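Local coordinates for polyphosphate kinase (Porphyromonas gingivalis, PDB 2O8R), which probably catalyses the reversible transfer of the terminal phosphate of ATP onto a growing chain of inorganic polyphosphate, at residues Y345-P350 / T478-N483; L646-R651 / A680-Y685. The protein carries 3 engineered substitutions. All coordinates share one frame; numbering follows the deposited sequence.

Interaction 1. Residues Y345-P350 / T478-N483; sequences YLIHVP and TLMTAN
Strand 345-349 and the end of strand 474-481 run antiparallel, the axes of the two short segments 4.8 Å apart at an angle of 158°, with Tyr345 facing Met480 and Ile347 facing Thr478 in hydrogen-bonded pairs. Each pair is closed by two hydrogen bonds: Tyr345 N reaches Met480 O at 3.0 Å and Met480 N returns to Tyr345 O at 2.9 Å, while Ile347 N to Thr478 O (2.8 Å) and Thr478 N to Ile347 O (2.9 Å) do the same two residues along. Between them lies the non-hydrogen-bonded pair Leu346 and Leu479, whose side chains share one face of the sheet and meet through their CD1 atoms at 3.9 Å; on this face Leu346 also packs on helix 636-651. With CG of Leu479 anti to the backbone N (chi1 179°), its CD1 also comes within 3.5 Å of Tyr345 O.

The other face carries Tyr345, Ile347, Thr478 and Met480. Here Ile347 CG1 lies 4.4 Å from the SE of Met480, a selenomethionine, and helix 355-365 covers both through Tyr356 and Leu360. Thr478 OG1 is satisfied by Ser462 OG on the next strand, 457-462. Through strand 474-481, strand 345-349 is part of the mixed sheet of the PLD-like C-terminal domain 1. The division of labour is plain: the polar backbone is paired strand to strand, leaving largely apolar side chains to meet the helices packed on both faces.

Interaction 2. Residues L646-R651 / A680-Y685; sequences LEIQLR and AAIYRY
The amide of Gln649 is gripped at both ends, NE2 bonding to the carboxylate oxygen Glu596 OE1 and OE1 to the amine Lys542 NZ, an acceptor and a donor that probably fix which end is nitrogen and hold the group from turning over; NE2 also rests 4.0 Å from the methyl CD1 of Ile682. The setting is antiparallel helix-helix packing, in which helix 636-651 of the PLD-like C-terminal domain 2 lies against the C-terminal helix 678-691, with segment axes 9.7 Å apart at 149°.

Across the interface itself the contact is apolar. Ile648 is directed toward the partner helix and divides its branches between successive turns of it. Its CG2 lies 3.6 Å from Ala681 CB and 4.0 Å from Ile682 CG1. Ile682 adds its own reach: CG1 sits beside the backbone N (chi1 -74°) and the chain runs on extended, carrying CD1 to the aliphatic part of Gln649, 4.1 Å from its CG.

Tyr685, one turn beyond Ala681, extends the contact back toward the start of helix 636-651. Its side chain touches Glu641 and Ile645, and its OH is hydrogen-bonded to Asp644 OD2, so the phenol's polar end is tied to the same helix that its root packs against. On another face of helix 636-651, Leu646 and Leu650 pack on strand 538-543, which places this helix between the sheet and helix 678-691. The remaining branch of Ile648 closes the interface: CD1 lies 3.9 Å from Tyr685 CB and 4.1 Å from Tyr685 CG, set obliquely to the ring.

Overall arrangement
Interactions 1 and 2 illustrate how one helix can serve two neighbours. Their centres are 18 Å apart and their nearest atoms about 6 Å, without touching, yet helix 636-651 meets both: Leu346 packs on Leu638, Glu641 and Ile642, His348 on Ile645, and the same turns also receive Tyr685. The strand pairing in the first PLD-like domain is thereby connected, through the second, to the C-terminal helix. Both lie near the predicted ATP site, though not in contact with it on these distances. The side chain of His597 lies about 10 Å from those of Thr478 and Gln649 alike, that of Tyr474 about 10 Å from that of Thr478, and that of Arg570 about 9 Å from that of Gln649.

Interaction 1. Residues Y345-P350 / T478-N483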
loop_
_atom_site.group_PDB
_atom_site.type_symbol
_atom_site.label_atom_id
_atom_site.label_comp_id
_atom_site.label_asym_id
_atom_site.label_seq_id
_atom_site.Cartn_x
_atom_site.Cartn_y
_atom_site.Cartn_z
ATOM N N TYR A 345 2.426 -25.195 -24.296
ATOM C CA TYR A 345 1.197 -24.981 -23.565
ATOM C C TYR A 345 0.621 -23.571 -23.828
ATOM O O TYR A 345 1.345 -22.606 -24.077
ATOM C CB TYR A 345 1.404 -25.281 -22.069
ATOM C CG TYR A 345 1.594 -26.756 -21.758
ATOM C CD1 TYR A 345 0.523 -27.553 -21.328
ATOM C CD2 TYR A 345 2.842 -27.355 -21.895
ATOM C CE1 TYR A 345 0.700 -28.917 -21.057
ATOM C CE2 TYR A 345 3.028 -28.704 -21.626
ATOM C CZ TYR A 345 1.964 -29.478 -21.202
ATOM O OH TYR A 345 2.192 -30.815 -20.946
ATOM N N LEU A 346 -0.695 -23.481 -23.798
ATOM C CA LEU A 346 -1.387 -22.223 -23.945
ATOM C C LEU A 346 -2.177 -22.034 -22.670
ATOM O O LEU A 346 -2.962 -22.897 -22.288
ATOM C CB LEU A 346 -2.354 -22.331 -25.109
ATOM C CG LEU A 346 -2.586 -21.174 -26.053
ATOM C CD1 LEU A 346 -1.264 -20.550 -26.521
ATOM C CD2 LEU A 346 -3.368 -21.740 -27.211
ATOM N N ILE A 347 -1.965 -20.920 -21.991
ATOM C CA ILE A 347 -2.728 -20.649 -20.782
ATOM C C ILE A 347 -3.586 -19.416 -20.981
ATOM O O ILE A 347 -3.090 -18.337 -21.303
ATOM C CB ILE A 347 -1.816 -20.450 -19.578
ATOM C CG1 ILE A 347 -0.968 -21.707 -19.326
ATOM C CG2 ILE A 347 -2.623 -20.019 -18.361
ATOM C CD1 ILE A 347 -1.759 -22.992 -19.148
ATOM N N HIS A 348 -4.882 -19.599 -20.799
ATOM C CA HIS A 348 -5.845 -18.538 -20.985
ATOM C C HIS A 348 -6.350 -18.104 -19.630
ATOM O O HIS A 348 -7.132 -18.807 -18.981
ATOM C CB HIS A 348 -7.007 -19.033 -21.842
ATOM C CG HIS A 348 -6.577 -19.646 -23.136
ATOM N ND1 HIS A 348 -6.145 -18.892 -24.207
ATOM C CD2 HIS A 348 -6.515 -20.939 -23.533
ATOM C CE1 HIS A 348 -5.830 -19.697 -25.206
ATOM N NE2 HIS A 348 -6.047 -20.942 -24.823
ATOM N N VAL A 349 -5.917 -16.936 -19.196
ATOM C CA VAL A 349 -6.291 -16.524 -17.863
ATOM C C VAL A 349 -7.406 -15.544 -17.810
ATOM O O VAL A 349 -7.499 -14.662 -18.665
ATOM C CB VAL A 349 -5.165 -15.845 -17.052
ATOM C CG1 VAL A 349 -4.037 -16.801 -16.777
ATOM C CG2 VAL A 349 -4.699 -14.528 -17.729
ATOM N N PRO A 350 -8.387 -15.919 -17.012
ATOM C CA PRO A 350 -8.894 -15.978 -15.669
ATOM C C PRO A 350 -9.240 -17.473 -15.583
ATOM O O PRO A 350 -9.093 -18.079 -14.528
ATOM C CB PRO A 350 -10.147 -15.113 -15.709
ATOM C CG PRO A 350 -10.258 -14.627 -17.137
ATOM C CD PRO A 350 -9.501 -15.647 -17.923
ATOM N N THR A 478 -1.196 -16.694 -22.774
ATOM C CA THR A 478 0.219 -16.945 -22.561
ATOM C C THR A 478 0.649 -18.244 -23.240
ATOM O O THR A 478 0.028 -19.298 -23.040
ATOM C CB THR A 478 0.533 -17.026 -21.060
ATOM O OG1 THR A 478 0.310 -15.743 -20.459
ATOM C CG2 THR A 478 1.976 -17.442 -20.831
ATOM N N LEU A 479 1.707 -18.146 -24.046
ATOM C CA LEU A 479 2.340 -19.290 -24.669
ATOM C C LEU A 479 3.571 -19.697 -23.888
ATOM O O LEU A 479 4.391 -18.859 -23.540
ATOM C CB LEU A 479 2.779 -18.939 -26.090
ATOM C CG LEU A 479 3.482 -20.081 -26.827
ATOM C CD1 LEU A 479 2.510 -21.230 -27.031
ATOM C CD2 LEU A 479 4.070 -19.616 -28.149
HETATM N N MSE A 480 3.712 -20.990 -23.629
HETATM C CA MSE A 480 4.912 -21.499 -22.986
HETATM C C MSE A 480 5.541 -22.532 -23.900
HETATM O O MSE A 480 4.926 -23.548 -24.210
HETATM C CB MSE A 480 4.568 -22.078 -21.619
HETATM C CG MSE A 480 4.048 -21.010 -20.687
HETATM SE SE MSE A 480 3.412 -21.635 -18.959
HETATM C CE MSE A 480 5.078 -21.693 -17.966
ATOM N N THR A 481 6.761 -22.258 -24.349
ATOM C CA THR A 481 7.388 -23.066 -25.399
ATOM C C THR A 481 8.849 -23.333 -25.108
ATOM O O THR A 481 9.530 -22.522 -24.460
ATOM C CB THR A 481 7.283 -22.398 -26.799
ATOM O OG1 THR A 481 7.475 -23.383 -27.815
ATOM C CG2 THR A 481 8.343 -21.316 -26.986
ATOM N N ALA A 482 9.323 -24.484 -25.581
ATOM C CA ALA A 482 10.727 -24.845 -25.443
ATOM C C ALA A 482 11.350 -24.850 -26.820
ATOM O O ALA A 482 12.528 -25.157 -26.980
ATOM C CB ALA A 482 10.869 -26.191 -24.778
ATOM N N ASN A 483 10.531 -24.493 -27.805
ATOM C CA ASN A 483 10.932 -24.436 -29.199
ATOM C C ASN A 483 12.250 -23.716 -29.382
ATOM O O ASN A 483 12.412 -22.596 -28.916
ATOM C CB ASN A 483 9.846 -23.744 -29.996
ATOM C CG ASN A 483 10.166 -23.649 -31.464
ATOM O OD1 ASN A 483 11.067 -22.918 -31.872
ATOM N ND2 ASN A 483 9.402 -24.363 -32.275
#

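Interaction 2. Residues L646-R651 / A680-Y685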
loop_
_atom_site.group_PDB
_atom_site.type_symbol
_atom_site.label_atom_id
_atom_site.label_comp_id
_atom_site.label_asym_id
_atom_site.label_seq_id
_atom_site.Cartn_x
_atom_site.Cartn_y
_atom_site.Cartn_z
ATOM N N LEU A 646 -11.880 -17.911 -30.386
ATOM C CA LEU A 646 -12.292 -16.735 -31.146
ATOM C C LEU A 646 -13.634 -16.939 -31.838
ATOM O O LEU A 646 -14.404 -15.996 -31.973
ATOM C CB LEU A 646 -11.231 -16.359 -32.166
ATOM C CG LEU A 646 -9.934 -15.873 -31.532
ATOM C CD1 LEU A 646 -9.006 -15.465 -32.621
ATOM C CD2 LEU A 646 -10.173 -14.712 -30.563
ATOM N N GLU A 647 -13.914 -18.171 -32.261
ATOM C CA GLU A 647 -15.196 -18.493 -32.876
ATOM C C GLU A 647 -16.281 -18.395 -31.845
ATOM O O GLU A 647 -17.335 -17.810 -32.105
ATOM C CB GLU A 647 -15.190 -19.881 -33.517
ATOM C CG GLU A 647 -14.562 -19.905 -34.898
ATOM C CD GLU A 647 -14.417 -21.301 -35.442
ATOM O OE1 GLU A 647 -15.193 -22.187 -35.016
ATOM O OE2 GLU A 647 -13.528 -21.510 -36.296
ATOM N N ILE A 648 -16.018 -18.936 -30.658
ATOM C CA ILE A 648 -16.929 -18.700 -29.535
ATOM C C ILE A 648 -17.198 -17.200 -29.354
ATOM O O ILE A 648 -18.346 -16.789 -29.213
ATOM C CB ILE A 648 -16.412 -19.300 -28.233
ATOM C CG1 ILE A 648 -16.191 -20.802 -28.416
ATOM C CG2 ILE A 648 -17.387 -19.007 -27.107
ATOM C CD1 ILE A 648 -15.839 -21.552 -27.165
ATOM N N GLN A 649 -16.153 -16.375 -29.393
ATOM C CA GLN A 649 -16.386 -14.947 -29.247
ATOM C C GLN A 649 -17.282 -14.405 -30.368
ATOM O O GLN A 649 -18.219 -13.653 -30.098
ATOM C CB GLN A 649 -15.081 -14.152 -29.095
ATOM C CG GLN A 649 -14.253 -14.556 -27.877
ATOM C CD GLN A 649 -13.323 -13.455 -27.385
ATOM O OE1 GLN A 649 -12.822 -12.646 -28.167
ATOM N NE2 GLN A 649 -13.088 -13.423 -26.075
ATOM N N LEU A 650 -17.033 -14.820 -31.609
ATOM C CA LEU A 650 -17.817 -14.318 -32.757
ATOM C C LEU A 650 -19.234 -14.862 -32.793
ATOM O O LEU A 650 -20.055 -14.386 -33.574
ATOM C CB LEU A 650 -17.133 -14.635 -34.085
ATOM C CG LEU A 650 -15.885 -13.830 -34.418
ATOM C CD1 LEU A 650 -15.320 -14.398 -35.697
ATOM C CD2 LEU A 650 -16.188 -12.323 -34.541
ATOM N N ARG A 651 -19.501 -15.854 -31.944
ATOM C CA ARG A 651 -20.807 -16.490 -31.841
ATOM C C ARG A 651 -21.634 -15.860 -30.716
ATOM O O ARG A 651 -22.861 -16.042 -30.681
ATOM C CB ARG A 651 -20.632 -17.994 -31.599
ATOM C CG ARG A 651 -21.792 -18.882 -32.048
ATOM C CD ARG A 651 -21.544 -20.356 -31.684
ATOM N NE ARG A 651 -20.176 -20.761 -32.007
ATOM C CZ ARG A 651 -19.531 -21.767 -31.422
ATOM N NH1 ARG A 651 -20.130 -22.485 -30.479
ATOM N NH2 ARG A 651 -18.285 -22.052 -31.773
ATOM N N ALA A 680 -18.730 -17.087 -20.431
ATOM C CA ALA A 680 -19.229 -18.344 -19.870
ATOM C C ALA A 680 -18.783 -19.528 -20.734
ATOM O O ALA A 680 -18.159 -20.470 -20.249
ATOM C CB ALA A 680 -20.732 -18.314 -19.732
ATOM N N ALA A 681 -19.058 -19.441 -22.029
ATOM C CA ALA A 681 -18.830 -20.559 -22.935
ATOM C C ALA A 681 -17.371 -21.007 -23.031
ATOM O O ALA A 681 -17.090 -22.208 -23.114
ATOM C CB ALA A 681 -19.371 -20.229 -24.307
ATOM N N ILE A 682 -16.455 -20.039 -23.031
ATOM C CA ILE A 682 -15.029 -20.327 -23.127
ATOM C C ILE A 682 -14.584 -21.124 -21.907
ATOM O O ILE A 682 -13.795 -22.072 -22.022
ATOM C CB ILE A 682 -14.190 -19.052 -23.254
ATOM C CG1 ILE A 682 -14.323 -18.465 -24.655
ATOM C CG2 ILE A 682 -12.722 -19.334 -22.974
ATOM C CD1 ILE A 682 -13.547 -17.157 -24.825
ATOM N N TYR A 683 -15.113 -20.762 -20.743
ATOM C CA TYR A 683 -14.800 -21.513 -19.549
ATOM C C TYR A 683 -15.286 -22.955 -19.646
ATOM O O TYR A 683 -14.555 -23.877 -19.276
ATOM C CB TYR A 683 -15.358 -20.853 -18.308
ATOM C CG TYR A 683 -15.013 -21.622 -17.056
ATOM C CD1 TYR A 683 -13.733 -21.563 -16.518
ATOM C CD2 TYR A 683 -15.959 -22.416 -16.415
ATOM C CE1 TYR A 683 -13.399 -22.262 -15.369
ATOM C CE2 TYR A 683 -15.634 -23.124 -15.259
ATOM C CZ TYR A 683 -14.350 -23.040 -14.745
ATOM O OH TYR A 683 -14.014 -23.733 -13.608
ATOM N N ARG A 684 -16.506 -23.147 -20.151
ATOM C CA ARG A 684 -17.043 -24.500 -20.324
ATOM C C ARG A 684 -16.222 -25.303 -21.317
ATOM O O ARG A 684 -15.939 -26.479 -21.089
ATOM C CB ARG A 684 -18.518 -24.477 -20.724
ATOM C CG ARG A 684 -19.427 -24.063 -19.579
ATOM C CD ARG A 684 -20.891 -24.029 -19.962
ATOM N NE ARG A 684 -21.605 -23.043 -19.150
ATOM C CZ ARG A 684 -22.153 -21.924 -19.624
ATOM N NH1 ARG A 684 -22.101 -21.642 -20.927
ATOM N NH2 ARG A 684 -22.772 -21.091 -18.792
ATOM N N TYR A 685 -15.832 -24.651 -22.408
ATOM C CA TYR A 685 -15.031 -25.283 -23.451
ATOM C C TYR A 685 -13.705 -25.808 -22.886
ATOM O O TYR A 685 -13.342 -26.960 -23.118
ATOM C CB TYR A 685 -14.809 -24.279 -24.590
ATOM C CG TYR A 685 -13.702 -24.615 -25.564
ATOM C CD1 TYR A 685 -13.940 -25.405 -26.677
ATOM C CD2 TYR A 685 -12.422 -24.111 -25.386
ATOM C CE1 TYR A 685 -12.921 -25.703 -27.574
ATOM C CE2 TYR A 685 -11.409 -24.397 -26.278
ATOM C CZ TYR A 685 -11.661 -25.195 -27.372
ATOM O OH TYR A 685 -10.635 -25.488 -28.256
#